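PDB 1L5P: ferredoxin from Trichomonas vaginalis, which carries electrons on a [2Fe-2S] cluster in a wide variety of metabolic reactions, linking pyruvate:ferredoxin oxidoreductase to hydrogenase. Local coordinates for residues Asn41-Val52 and Gln70-Ala79. Numbering follows the deposited sequence.
Sequences NKACGKCICKHV and QPANARLACA. With FES (Fe2/s2 (inorganic) cluster), chain D.
Cys-47 and Cys-78, one from each segment, hold the same iron of the [2Fe-2S] cluster, a worked example of how the beta-grasp fold of 2Fe-2S ferredoxins couples its sheet to its metal site. Their SG atoms lie 2.4 and 2.2 Å, respectively, from FE2, while Cys-44 and Cys-38 bind FE1. The Cys-47 thiolate has a second role: Cys-78 N donates to its SG at 3.5 Å, almost straight at 175°, a bond that would be expected to stabilise negative charge on the sulfur.

Backbone bonds carry the pairing away from the cluster. Ala-77 N binds Cys-47 O; Cys-49 and Arg-75 exchange two bonds, and His-51 N reaches Asn-73 O, joining edge strand 74-76 to strand 48-53.

The closest apolar side-chain contact lies on the Ile-48 and Leu-76 face, against helix 61-67. With CG1 anti to its carbonyl carbon (chi1 -71°), Ile-48 brings CD1 to 3.6 Å from Leu-76 CD2, which also meets Gly-45 CA at 3.7 Å; the other methyl of Leu-76, CD1, turns to cluster sulfur S1.

Polar side chains meet through solvent: Arg-75, salt-bridged from NE to Glu-63, donates from NH1 at 2.9 Å to a water lying in the guanidinium and imidazole planes, at their edges, and hydrogen-bonded to His-51 ND1 at 2.7 Å.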
# COMPACT_ATOMS: atom_id res chain seq x y z
N ASN A 41 6.17 -5.05 8.76
CA ASN A 41 6.04 -6.34 9.43
C ASN A 41 4.58 -6.68 9.77
O ASN A 41 4.31 -7.67 10.46
CB ASN A 41 6.90 -6.31 10.71
CG ASN A 41 6.92 -7.64 11.45
OD1 ASN A 41 6.91 -7.68 12.69
ND2 ASN A 41 6.95 -8.74 10.70
N LYS A 42 3.65 -5.87 9.28
CA LYS A 42 2.22 -6.07 9.53
C LYS A 42 1.93 -6.24 11.03
O LYS A 42 1.17 -7.12 11.44
CB LYS A 42 1.72 -7.29 8.75
CG LYS A 42 2.57 -7.62 7.51
CD LYS A 42 1.93 -8.72 6.68
CE LYS A 42 2.98 -9.51 5.88
NZ LYS A 42 2.36 -10.61 5.09
N ALA A 43 2.53 -5.39 11.85
CA ALA A 43 2.33 -5.45 13.30
C ALA A 43 2.00 -4.11 13.92
O ALA A 43 1.43 -4.06 15.00
CB ALA A 43 3.56 -6.05 13.97
N CYS A 44 2.35 -3.01 13.25
CA CYS A 44 2.06 -1.68 13.80
C CYS A 44 0.77 -1.05 13.24
O CYS A 44 0.09 -0.29 13.93
CB CYS A 44 3.26 -0.74 13.55
SG CYS A 44 3.36 0.01 11.89
N GLY A 45 0.45 -1.37 11.98
CA GLY A 45 -0.75 -0.84 11.35
C GLY A 45 -0.69 0.64 11.02
O GLY A 45 -1.71 1.33 10.99
N LYS A 46 0.51 1.15 10.75
CA LYS A 46 0.65 2.56 10.44
C LYS A 46 0.77 2.86 8.95
O LYS A 46 0.55 3.99 8.52
CB LYS A 46 1.87 3.13 11.18
CG LYS A 46 1.95 2.73 12.64
CD LYS A 46 1.99 3.95 13.54
CE LYS A 46 3.42 4.27 13.95
NZ LYS A 46 3.58 4.36 15.42
N CYS A 47 1.11 1.86 8.15
CA CYS A 47 1.27 2.04 6.71
C CYS A 47 -0.05 2.06 5.95
O CYS A 47 -0.14 1.55 4.84
CB CYS A 47 2.12 0.92 6.15
SG CYS A 47 1.35 -0.66 6.41
N ILE A 48 -1.06 2.68 6.54
CA ILE A 48 -2.37 2.75 5.93
C ILE A 48 -2.43 3.56 4.64
O ILE A 48 -1.88 4.64 4.54
CB ILE A 48 -3.38 3.35 6.90
CG1 ILE A 48 -3.68 2.36 8.02
CG2 ILE A 48 -4.66 3.72 6.15
CD1 ILE A 48 -4.28 1.06 7.51
N CYS A 49 -3.13 3.02 3.65
CA CYS A 49 -3.32 3.69 2.37
C CYS A 49 -4.69 3.26 1.88
O CYS A 49 -5.34 2.44 2.52
CB CYS A 49 -2.25 3.26 1.39
SG CYS A 49 -2.33 1.56 0.96
N LYS A 50 -5.14 3.82 0.76
CA LYS A 50 -6.46 3.44 0.26
C LYS A 50 -6.39 2.90 -1.16
O LYS A 50 -5.85 3.55 -2.05
CB LYS A 50 -7.42 4.64 0.30
CG LYS A 50 -8.24 4.73 1.56
CD LYS A 50 -7.82 5.92 2.40
CE LYS A 50 -8.28 7.22 1.77
NZ LYS A 50 -7.48 8.40 2.20
N HIS A 51 -6.91 1.69 -1.35
CA HIS A 51 -6.93 1.08 -2.67
C HIS A 51 -8.15 1.62 -3.41
O HIS A 51 -9.29 1.31 -3.04
CB HIS A 51 -7.01 -0.44 -2.54
CG HIS A 51 -7.22 -1.15 -3.85
ND1 HIS A 51 -7.83 -2.38 -3.93
CD2 HIS A 51 -6.89 -0.81 -5.11
CE1 HIS A 51 -7.87 -2.77 -5.20
NE2 HIS A 51 -7.30 -1.83 -5.94
N VAL A 52 -7.92 2.43 -4.44
CA VAL A 52 -9.02 3.02 -5.20
C VAL A 52 -9.25 2.45 -6.59
O VAL A 52 -10.34 2.62 -7.15
CB VAL A 52 -8.88 4.55 -5.35
CG1 VAL A 52 -8.99 5.20 -3.97
CG2 VAL A 52 -7.56 4.89 -6.03
N GLN A 70 -10.89 1.45 10.27
CA GLN A 70 -10.43 2.28 9.15
C GLN A 70 -11.48 2.32 8.03
O GLN A 70 -12.43 1.52 8.04
CB GLN A 70 -9.13 1.73 8.59
CG GLN A 70 -7.93 1.92 9.49
CD GLN A 70 -7.35 3.33 9.44
OE1 GLN A 70 -7.45 4.01 8.42
NE2 GLN A 70 -6.75 3.77 10.54
N PRO A 71 -11.33 3.25 7.07
CA PRO A 71 -12.30 3.33 5.97
C PRO A 71 -12.38 2.03 5.18
O PRO A 71 -11.40 1.27 5.08
CB PRO A 71 -11.81 4.51 5.13
CG PRO A 71 -10.94 5.31 6.05
CD PRO A 71 -10.29 4.29 6.94
N ALA A 72 -13.55 1.78 4.61
CA ALA A 72 -13.83 0.58 3.84
C ALA A 72 -12.76 0.15 2.85
O ALA A 72 -12.57 -1.04 2.61
CB ALA A 72 -15.14 0.77 3.11
N ASN A 73 -12.06 1.12 2.27
CA ASN A 73 -11.05 0.81 1.27
C ASN A 73 -9.61 0.91 1.77
O ASN A 73 -8.67 0.96 0.98
CB ASN A 73 -11.23 1.72 0.05
CG ASN A 73 -11.49 3.18 0.44
OD1 ASN A 73 -11.76 3.51 1.60
ND2 ASN A 73 -11.42 4.06 -0.56
N ALA A 74 -9.45 0.92 3.09
CA ALA A 74 -8.13 1.00 3.69
C ALA A 74 -7.42 -0.33 3.58
O ALA A 74 -8.03 -1.38 3.65
CB ALA A 74 -8.26 1.40 5.15
N ARG A 75 -6.10 -0.27 3.42
CA ARG A 75 -5.28 -1.46 3.34
C ARG A 75 -3.92 -1.13 3.96
O ARG A 75 -3.56 0.04 4.10
CB ARG A 75 -5.08 -1.89 1.88
CG ARG A 75 -6.35 -2.31 1.16
CD ARG A 75 -6.83 -3.69 1.62
NE ARG A 75 -5.76 -4.67 1.63
CZ ARG A 75 -5.51 -5.52 0.65
NH1 ARG A 75 -6.28 -5.53 -0.43
NH2 ARG A 75 -4.50 -6.38 0.75
N LEU A 76 -3.17 -2.16 4.35
CA LEU A 76 -1.84 -1.98 4.92
C LEU A 76 -0.89 -2.10 3.73
O LEU A 76 -0.83 -3.14 3.09
CB LEU A 76 -1.51 -3.08 5.92
CG LEU A 76 -2.20 -3.10 7.29
CD1 LEU A 76 -1.53 -4.18 8.13
CD2 LEU A 76 -2.10 -1.74 7.97
N ALA A 77 -0.15 -1.04 3.44
CA ALA A 77 0.77 -1.05 2.32
C ALA A 77 1.75 -2.22 2.39
O ALA A 77 2.07 -2.81 1.36
CB ALA A 77 1.52 0.26 2.26
N CYS A 78 2.23 -2.56 3.58
CA CYS A 78 3.19 -3.66 3.68
C CYS A 78 2.55 -5.06 3.56
O CYS A 78 3.26 -6.07 3.43
CB CYS A 78 4.00 -3.57 4.97
SG CYS A 78 3.04 -3.73 6.48
N ALA A 79 1.22 -5.12 3.58
CA ALA A 79 0.50 -6.38 3.45
C ALA A 79 0.29 -6.71 1.97
O ALA A 79 -0.12 -7.82 1.62
CB ALA A 79 -0.83 -6.28 4.15
FE1 FES D . 3.79 -1.81 10.37
FE2 FES D . 2.81 -2.00 7.84
S1 FES D . 1.82 -2.69 9.72
S2 FES D . 4.79 -1.11 8.47
O HOH W 1 -8.29 -4.00 -1.77